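Local coordinates for protein 6-phospho-beta-d glycosidase (PDB 5FOO) that hydrolyses beta-glucosides, most likely those phosphorylated at the 6-position of the sugar, as a retaining family 1 glycoside hydrolase, at residues A[166-171]-A[177-182]. The protein carries 1 engineered substitution. Numbering follows the deposited sequence.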
ATOM      1  N   PRO A 166       3.033   2.525   5.493  1.00 25.18           N
ATOM      2  CA  PRO A 166       2.952   2.833   6.857  1.00 25.08           C
ATOM      3  C   PRO A 166       2.812   4.322   7.167  1.00 25.13           C
ATOM      4  O   PRO A 166       2.122   4.648   8.155  1.00 23.80           O
ATOM      5  CB  PRO A 166       4.201   2.210   7.438  1.00 23.93           C
ATOM      6  CG  PRO A 166       5.168   2.215   6.342  1.00 24.96           C
ATOM      7  CD  PRO A 166       4.295   1.847   5.174  1.00 25.55           C
ATOM      8  N   MET A 167       3.333   5.214   6.328  1.00 26.95           N
ATOM      9  CA  MET A 167       3.112   6.674   6.599  1.00 26.54           C
ATOM     10  C   MET A 167       1.648   7.087   6.417  1.00 26.96           C
ATOM     11  O   MET A 167       1.216   8.065   6.973  1.00 26.14           O
ATOM     12  CB  MET A 167       4.014   7.573   5.719  1.00 27.23           C
ATOM     13  CG  MET A 167       3.916   9.104   6.059  1.00 26.11           C
ATOM     14  SD  MET A 167       4.288   9.374   7.796  1.00 28.48           S
ATOM     15  CE  MET A 167       6.043   9.482   7.702  1.00 31.38           C
ATOM     16  N   VAL A 168       0.896   6.376   5.576  1.00 25.96           N
ATOM     17  CA  VAL A 168      -0.542   6.572   5.434  1.00 26.90           C
ATOM     18  C   VAL A 168      -1.290   6.183   6.736  1.00 28.42           C
ATOM     19  O   VAL A 168      -2.247   6.822   7.101  1.00 29.17           O
ATOM     20  CB  VAL A 168      -1.139   5.850   4.199  1.00 27.35           C
ATOM     21  CG1 VAL A 168      -2.639   5.989   4.152  1.00 25.77           C
ATOM     22  CG2 VAL A 168      -0.519   6.405   2.896  1.00 28.48           C
ATOM     23  N   VAL A 169      -0.858   5.141   7.424  1.00 28.23           N
ATOM     24  CA  VAL A 169      -1.408   4.815   8.738  1.00 26.07           C
ATOM     25  C   VAL A 169      -1.104   5.936   9.779  1.00 25.56           C
ATOM     26  O   VAL A 169      -1.980   6.292  10.584  1.00 25.95           O
ATOM     27  CB  VAL A 169      -0.816   3.495   9.247  1.00 26.45           C
ATOM     28  CG1 VAL A 169      -1.188   3.230  10.694  1.00 30.25           C
ATOM     29  CG2 VAL A 169      -1.331   2.343   8.404  1.00 25.07           C
ATOM     30  N   VAL A 170       0.138   6.407   9.798  1.00 23.99           N
ATOM     31  CA  VAL A 170       0.556   7.434  10.682  1.00 25.73           C
ATOM     32  C   VAL A 170      -0.326   8.681  10.429  1.00 30.57           C
ATOM     33  O   VAL A 170      -0.839   9.242  11.371  1.00 27.64           O
ATOM     34  CB  VAL A 170       1.976   7.837  10.375  1.00 27.65           C
ATOM     35  CG1 VAL A 170       2.370   9.146  11.085  1.00 27.91           C
ATOM     36  CG2 VAL A 170       2.960   6.744  10.735  1.00 27.02           C
ATOM     37  N   GLU A 171      -0.473   9.088   9.160  1.00 27.71           N
ATOM     38  CA  GLU A 171      -1.220  10.265   8.803  1.00 29.66           C
ATOM     39  C   GLU A 171      -2.698  10.092   9.020  1.00 33.32           C
ATOM     40  O   GLU A 171      -3.313  10.915   9.738  1.00 26.52           O
ATOM     41  CB  GLU A 171      -0.881  10.771   7.382  1.00 34.38           C
ATOM     42  CG  GLU A 171       0.527  11.398   7.455  1.00 39.41           C
ATOM     43  CD  GLU A 171       1.061  12.076   6.175  0.70 49.10           C
ATOM     44  OE1 GLU A 171       0.384  11.859   5.119  1.00 46.96           O
ATOM     45  OE2 GLU A 171       2.159  12.814   6.267  1.00 39.36           O
ATOM     46  N   GLN A 177      -7.038  12.665  10.019  1.00 31.65           N
ATOM     47  CA  GLN A 177      -8.408  12.208  10.276  1.00 32.04           C
ATOM     48  C   GLN A 177      -9.102  11.343   9.221  1.00 29.70           C
ATOM     49  O   GLN A 177     -10.271  11.476   9.018  1.00 30.17           O
ATOM     50  CB  GLN A 177      -9.282  13.398  10.718  1.00 32.56           C
ATOM     51  CG  GLN A 177      -8.637  14.192  11.831  1.00 34.04           C
ATOM     52  CD  GLN A 177      -9.516  15.372  12.268  1.00 42.25           C
ATOM     53  OE1 GLN A 177      -9.221  16.512  11.972  1.00 33.98           O
ATOM     54  NE2 GLN A 177     -10.574  15.084  12.970  1.00 40.21           N
ATOM     55  N   PHE A 178      -8.405  10.395   8.606  1.00 32.39           N
ATOM     56  CA  PHE A 178      -9.061   9.523   7.611  1.00 29.04           C
ATOM     57  C   PHE A 178      -8.962   8.030   7.873  1.00 27.15           C
ATOM     58  O   PHE A 178      -9.563   7.237   7.159  1.00 29.48           O
ATOM     59  CB  PHE A 178      -8.650   9.920   6.178  1.00 31.47           C
ATOM     60  CG  PHE A 178      -7.177   9.742   5.856  1.00 33.75           C
ATOM     61  CD1 PHE A 178      -6.681   8.489   5.407  1.00 32.51           C
ATOM     62  CD2 PHE A 178      -6.285  10.824   5.933  1.00 30.78           C
ATOM     63  CE1 PHE A 178      -5.333   8.359   5.061  1.00 30.32           C
ATOM     64  CE2 PHE A 178      -4.940  10.692   5.563  1.00 32.27           C
ATOM     65  CZ  PHE A 178      -4.462   9.455   5.162  1.00 32.89           C
ATOM     66  N   HIS A 179      -8.232   7.654   8.893  1.00 25.88           N
ATOM     67  CA  HIS A 179      -8.424   6.356   9.545  1.00 27.96           C
ATOM     68  C   HIS A 179      -8.827   6.588  10.989  1.00 27.87           C
ATOM     69  O   HIS A 179      -8.378   7.558  11.638  1.00 25.32           O
ATOM     70  CB  HIS A 179      -7.080   5.559   9.610  1.00 27.90           C
ATOM     71  CG  HIS A 179      -6.527   5.212   8.269  1.00 27.33           C
ATOM     72  ND1 HIS A 179      -5.290   4.616   8.099  1.00 28.87           N
ATOM     73  CD2 HIS A 179      -7.061   5.338   7.026  1.00 30.37           C
ATOM     74  CE1 HIS A 179      -5.071   4.421   6.804  1.00 30.52           C
ATOM     75  NE2 HIS A 179      -6.115   4.864   6.125  1.00 30.76           N
ATOM     76  N   TYR A 180      -9.559   5.631  11.499  1.00 27.96           N
ATOM     77  CA  TYR A 180      -9.797   5.508  12.915  1.00 30.62           C
ATOM     78  C   TYR A 180      -8.559   5.315  13.803  1.00 32.99           C
ATOM     79  O   TYR A 180      -7.649   4.605  13.360  1.00 35.37           O
ATOM     80  CB  TYR A 180     -10.770   4.320  13.182  1.00 31.07           C
ATOM     81  CG  TYR A 180     -11.299   4.308  14.623  1.00 28.67           C
ATOM     82  CD1 TYR A 180     -10.598   3.682  15.629  1.00 30.04           C
ATOM     83  CD2 TYR A 180     -12.466   5.043  14.987  1.00 30.70           C
ATOM     84  CE1 TYR A 180     -11.057   3.721  16.963  1.00 32.93           C
ATOM     85  CE2 TYR A 180     -12.945   5.073  16.316  1.00 30.93           C
ATOM     86  CZ  TYR A 180     -12.220   4.431  17.284  1.00 32.29           C
ATOM     87  OH  TYR A 180     -12.633   4.467  18.574  1.00 38.60           O
ATOM     88  N   PRO A 181      -8.332   6.254  14.755  1.00 30.47           N
ATOM     89  CA  PRO A 181      -9.253   6.753  15.759  1.00 32.79           C
ATOM     90  C   PRO A 181      -9.453   8.196  15.286  1.00 32.44           C
ATOM     91  O   PRO A 181     -10.159   8.929  15.926  1.00 38.43           O
ATOM     92  CB  PRO A 181      -8.502   6.716  17.092  1.00 36.48           C
ATOM     93  CG  PRO A 181      -7.067   6.758  16.720  1.00 36.73           C
ATOM     94  CD  PRO A 181      -7.002   6.044  15.368  1.00 32.57           C
ATOM     95  N   ALA A 182      -8.844   8.577  14.157  1.00 28.14           N
ATOM     96  CA  ALA A 182      -8.963   9.883  13.550  1.00 30.47           C
ATOM     97  C   ALA A 182      -8.722  11.028  14.524  1.00 32.64           C
ATOM     98  O   ALA A 182      -9.501  11.947  14.558  1.00 35.63           O
ATOM     99  CB  ALA A 182     -10.345  10.027  12.936  1.00 31.11           C
TER
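Val168 and the rings of Phe178 and His179 form a van der Waals contact between helix 166-174 and the loop that leaves it, with no hydrogen bond linking 166-171 to 177-182. The valine's CG1 does the touching. It lies 3.7 Å from Phe178 CE1, close to the ring plane, so the phenylalanine is met at its edge in an apolar pair; His179 CE1 stands 3.9 Å from the same methyl. CG1 is placed there because it points anti to the backbone N (chi1 176°), while the phenylalanine's chi1 of 64° sets CG between its own N and carbonyl carbon and brings the ring end up to the helix. His179 also borders the backbone, with CE1 3.7 Å from Val168 O and ND1 3.9 Å from Val169 CA. Helix 166-174 starts just past the C-terminal end of the fourth (beta/alpha)8-barrel strand, 159-161, directly after Asn164 and Glu165 of the ligand pocket; this Asn-Glu pair carries the acid/base glutamate in family 1 relatives, and Glu165 probably serves likewise. The Val168 side chain is about 7 Å from the bound 6-phosphocyclophellitol. Further along the helix, Glu171 CB lies 4.4 Å from Phe178 CZ, while the glutamate's OE2 is hydrogen-bonded to Trp247 NE1. Backbone hydrogen bonds join Gly172 to both Phe178 and His179, and the rings of Phe31 and Phe120 also meet the buried imidazole.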